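Proteasome assembly chaperone family protein (Pyrococcus furiosus, PDB 3VR0) probably binds the archaeal proteasome and acts as its activator, as a homologue of proteasome assembly chaperones of the PAC2 family. Local coordinates at residues 167-179 with 224-236. Residues are numbered along the deposited sequence; the frame is centred on the assembly and turned at random.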
# COMPACT_ATOMS: atom_id res chain seq x y z
N TYR C 167 -27.00 31.29 -2.50
CA TYR C 167 -26.79 31.25 -3.94
C TYR C 167 -27.50 30.05 -4.50
O TYR C 167 -28.39 30.20 -5.34
CB TYR C 167 -25.30 31.27 -4.32
CG TYR C 167 -25.08 31.16 -5.81
CD1 TYR C 167 -25.28 32.28 -6.67
CD2 TYR C 167 -24.69 29.95 -6.39
CE1 TYR C 167 -25.10 32.18 -8.05
CE2 TYR C 167 -24.49 29.85 -7.77
CZ TYR C 167 -24.70 30.97 -8.59
OH TYR C 167 -24.52 30.84 -9.95
N TYR C 168 -27.17 28.85 -4.02
CA TYR C 168 -27.79 27.66 -4.59
C TYR C 168 -29.22 27.51 -4.15
O TYR C 168 -30.02 26.91 -4.86
CB TYR C 168 -27.00 26.37 -4.32
CG TYR C 168 -25.69 26.34 -5.05
CD1 TYR C 168 -24.50 26.52 -4.38
CD2 TYR C 168 -25.66 26.15 -6.42
CE1 TYR C 168 -23.30 26.53 -5.04
CE2 TYR C 168 -24.48 26.17 -7.11
CZ TYR C 168 -23.30 26.35 -6.42
OH TYR C 168 -22.13 26.34 -7.10
N LYS C 169 -29.55 28.00 -2.96
CA LYS C 169 -30.96 27.97 -2.51
C LYS C 169 -31.85 28.70 -3.48
O LYS C 169 -32.88 28.18 -3.84
CB LYS C 169 -31.15 28.54 -1.11
CG LYS C 169 -31.20 27.48 -0.02
CD LYS C 169 -31.31 28.13 1.37
CE LYS C 169 -31.28 27.09 2.47
NZ LYS C 169 -30.80 27.71 3.75
N SER C 170 -31.42 29.88 -3.92
CA SER C 170 -32.17 30.69 -4.91
C SER C 170 -32.42 29.90 -6.17
O SER C 170 -33.57 29.80 -6.63
CB SER C 170 -31.39 31.94 -5.30
OG SER C 170 -31.01 32.65 -4.16
N LYS C 171 -31.35 29.34 -6.72
CA LYS C 171 -31.43 28.57 -7.97
C LYS C 171 -32.40 27.44 -7.84
O LYS C 171 -33.03 27.07 -8.82
CB LYS C 171 -30.06 28.00 -8.36
CG LYS C 171 -28.98 29.02 -8.48
CD LYS C 171 -29.09 29.72 -9.78
CE LYS C 171 -27.93 30.67 -9.98
NZ LYS C 171 -28.20 31.40 -11.26
N LEU C 172 -32.50 26.88 -6.64
CA LEU C 172 -33.31 25.69 -6.37
C LEU C 172 -34.78 25.99 -5.98
O LEU C 172 -35.61 25.08 -5.96
CB LEU C 172 -32.66 24.86 -5.26
CG LEU C 172 -31.46 23.99 -5.64
CD1 LEU C 172 -30.58 23.74 -4.43
CD2 LEU C 172 -31.91 22.70 -6.23
N GLU C 173 -35.06 27.24 -5.64
CA GLU C 173 -36.43 27.68 -5.31
C GLU C 173 -37.43 27.12 -6.36
O GLU C 173 -37.27 27.35 -7.56
CB GLU C 173 -36.42 29.21 -5.25
CG GLU C 173 -37.48 29.86 -4.35
CD GLU C 173 -36.94 31.04 -3.50
OE1 GLU C 173 -35.96 31.74 -3.89
OE2 GLU C 173 -37.54 31.26 -2.41
N GLY C 174 -38.40 26.32 -5.92
CA GLY C 174 -39.44 25.77 -6.82
C GLY C 174 -39.20 24.37 -7.37
O GLY C 174 -40.02 23.81 -8.11
N CYS C 175 -38.07 23.79 -7.00
CA CYS C 175 -37.71 22.47 -7.45
C CYS C 175 -38.64 21.47 -6.79
O CYS C 175 -39.00 21.66 -5.63
CB CYS C 175 -36.26 22.21 -7.03
SG CYS C 175 -35.68 20.58 -7.44
N SER C 176 -39.03 20.43 -7.52
CA SER C 176 -39.89 19.36 -6.95
C SER C 176 -39.24 18.54 -5.81
O SER C 176 -39.88 18.25 -4.78
CB SER C 176 -40.39 18.42 -8.04
OG SER C 176 -39.40 18.20 -9.04
N VAL C 177 -37.97 18.18 -5.97
CA VAL C 177 -37.26 17.35 -4.98
C VAL C 177 -36.91 18.14 -3.73
O VAL C 177 -36.51 19.31 -3.80
CB VAL C 177 -35.99 16.66 -5.55
CG1 VAL C 177 -36.34 15.84 -6.76
CG2 VAL C 177 -34.89 17.67 -5.85
N GLU C 178 -37.10 17.50 -2.59
CA GLU C 178 -36.71 18.08 -1.31
C GLU C 178 -35.16 18.06 -1.19
O GLU C 178 -34.52 17.02 -1.39
CB GLU C 178 -37.37 17.32 -0.17
CG GLU C 178 -37.08 17.93 1.20
CD GLU C 178 -37.67 17.15 2.35
OE1 GLU C 178 -38.09 15.98 2.14
OE2 GLU C 178 -37.72 17.71 3.47
N VAL C 179 -34.58 19.22 -0.86
CA VAL C 179 -33.14 19.36 -0.72
C VAL C 179 -32.84 19.75 0.71
O VAL C 179 -33.15 20.88 1.13
CB VAL C 179 -32.55 20.45 -1.69
CG1 VAL C 179 -31.08 20.74 -1.36
CG2 VAL C 179 -32.71 20.04 -3.16
N ALA C 224 -31.19 8.72 -8.75
CA ALA C 224 -30.45 9.41 -9.83
C ALA C 224 -31.34 10.53 -10.42
O ALA C 224 -30.89 11.70 -10.55
CB ALA C 224 -30.05 8.43 -10.90
N LYS C 225 -32.60 10.19 -10.70
CA LYS C 225 -33.58 11.18 -11.15
C LYS C 225 -33.65 12.38 -10.22
O LYS C 225 -33.56 13.55 -10.66
CB LYS C 225 -34.97 10.53 -11.35
CG LYS C 225 -36.04 11.58 -11.77
CD LYS C 225 -37.27 10.94 -12.38
CE LYS C 225 -38.39 11.95 -12.48
NZ LYS C 225 -39.70 11.24 -12.52
N ALA C 226 -33.75 12.11 -8.92
CA ALA C 226 -33.90 13.19 -7.96
C ALA C 226 -32.67 14.09 -7.91
O ALA C 226 -32.78 15.32 -7.82
CB ALA C 226 -34.19 12.63 -6.60
N VAL C 227 -31.49 13.48 -7.93
CA VAL C 227 -30.24 14.27 -7.88
C VAL C 227 -30.15 15.13 -9.16
O VAL C 227 -29.83 16.31 -9.10
CB VAL C 227 -29.00 13.33 -7.75
CG1 VAL C 227 -27.71 14.09 -8.04
CG2 VAL C 227 -28.96 12.69 -6.33
N LEU C 228 -30.44 14.51 -10.28
CA LEU C 228 -30.30 15.16 -11.58
C LEU C 228 -31.36 16.27 -11.81
O LEU C 228 -31.08 17.23 -12.54
CB LEU C 228 -30.38 14.14 -12.71
CG LEU C 228 -30.06 14.80 -14.04
CD1 LEU C 228 -28.63 15.45 -14.00
CD2 LEU C 228 -30.20 13.81 -15.13
N SER C 229 -32.54 16.11 -11.18
CA SER C 229 -33.55 17.18 -11.12
C SER C 229 -33.03 18.38 -10.34
O SER C 229 -33.25 19.56 -10.70
CB SER C 229 -34.87 16.67 -10.49
OG SER C 229 -35.38 15.57 -11.24
N ALA C 230 -32.33 18.09 -9.24
CA ALA C 230 -31.79 19.21 -8.48
C ALA C 230 -30.70 19.91 -9.29
O ALA C 230 -30.67 21.13 -9.36
CB ALA C 230 -31.27 18.77 -7.12
N VAL C 231 -29.78 19.13 -9.89
CA VAL C 231 -28.68 19.70 -10.67
C VAL C 231 -29.21 20.46 -11.93
O VAL C 231 -28.90 21.61 -12.09
CB VAL C 231 -27.71 18.61 -11.12
CG1 VAL C 231 -26.69 19.20 -12.16
CG2 VAL C 231 -27.05 17.94 -9.93
N THR C 232 -30.00 19.81 -12.79
CA THR C 232 -30.58 20.53 -13.94
C THR C 232 -31.36 21.78 -13.51
O THR C 232 -31.24 22.86 -14.11
CB THR C 232 -31.43 19.66 -14.83
OG1 THR C 232 -32.48 19.05 -14.05
CG2 THR C 232 -30.57 18.59 -15.53
N LYS C 233 -32.06 21.68 -12.39
CA LYS C 233 -32.71 22.88 -11.86
C LYS C 233 -31.72 24.01 -11.55
O LYS C 233 -31.96 25.17 -11.91
CB LYS C 233 -33.61 22.52 -10.67
CG LYS C 233 -33.82 23.58 -9.62
CD LYS C 233 -34.46 24.86 -10.15
CE LYS C 233 -35.91 24.70 -10.47
NZ LYS C 233 -36.59 25.96 -9.98
N ILE C 234 -30.60 23.70 -10.89
CA ILE C 234 -29.57 24.74 -10.69
C ILE C 234 -29.01 25.31 -12.02
O ILE C 234 -28.60 26.47 -12.08
CB ILE C 234 -28.41 24.21 -9.79
CG1 ILE C 234 -28.86 24.15 -8.34
CG2 ILE C 234 -27.20 25.07 -9.88
CD1 ILE C 234 -28.00 23.28 -7.45
N LEU C 235 -28.94 24.46 -13.05
CA LEU C 235 -28.34 24.83 -14.32
C LEU C 235 -29.29 25.63 -15.22
O LEU C 235 -28.83 26.31 -16.16
CB LEU C 235 -27.83 23.58 -15.04
CG LEU C 235 -26.69 22.77 -14.39
CD1 LEU C 235 -26.39 21.60 -15.28
CD2 LEU C 235 -25.45 23.63 -14.16
N GLY C 236 -30.60 25.58 -14.95
CA GLY C 236 -31.61 26.24 -15.77
C GLY C 236 -31.98 25.38 -16.97
O GLY C 236 -32.39 25.89 -18.01
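Helix 167-172 crosses the C-terminal part of helix 224-235 almost at a right angle, 98° between their directions with 8.7 Å between axes at closest approach, and the chain after it, through a type II turn from L172 to C175, runs on past that helix as far as V179. In this PAC2-family domain both helices pack beside the large mixed sheet: Y168 and I234 also touch strand 206-214, and V179 begins strand 179-181, one of the two edge strands of the sheet within this chain. I234 fills the corner between the helices. Its CG1 lies 3.8 Å from L172 CG, while CG2 meets the edge of the Y168 ring in plane, 3.9 Å from CD2; the hydroxyl of that ring reaches on to E137. Beyond L172, whose CD2 rests against A230, V177 straddles the next turn, with CG1 3.9 Å from A226 CB and CG2 4.0 Å from A230 CB. K233 runs along the L172-C175 turn. Its CG stands anti to the backbone N (chi1 151°) and packs on C175 CB at 3.8 Å, and bends further out carry the amine up to the turn. There K233 NZ hydrogen-bonds E173 O at 2.9 Å, approaching from above the carbonyl plane, 37° out of it. A methionine in its place would probably leave the carbonyl of E173 without this donor and free the turn from its polar tie to the helix. Close by, C175 SG, which lies 4.2 Å from S229 O, is a ligand of a bound gold ion.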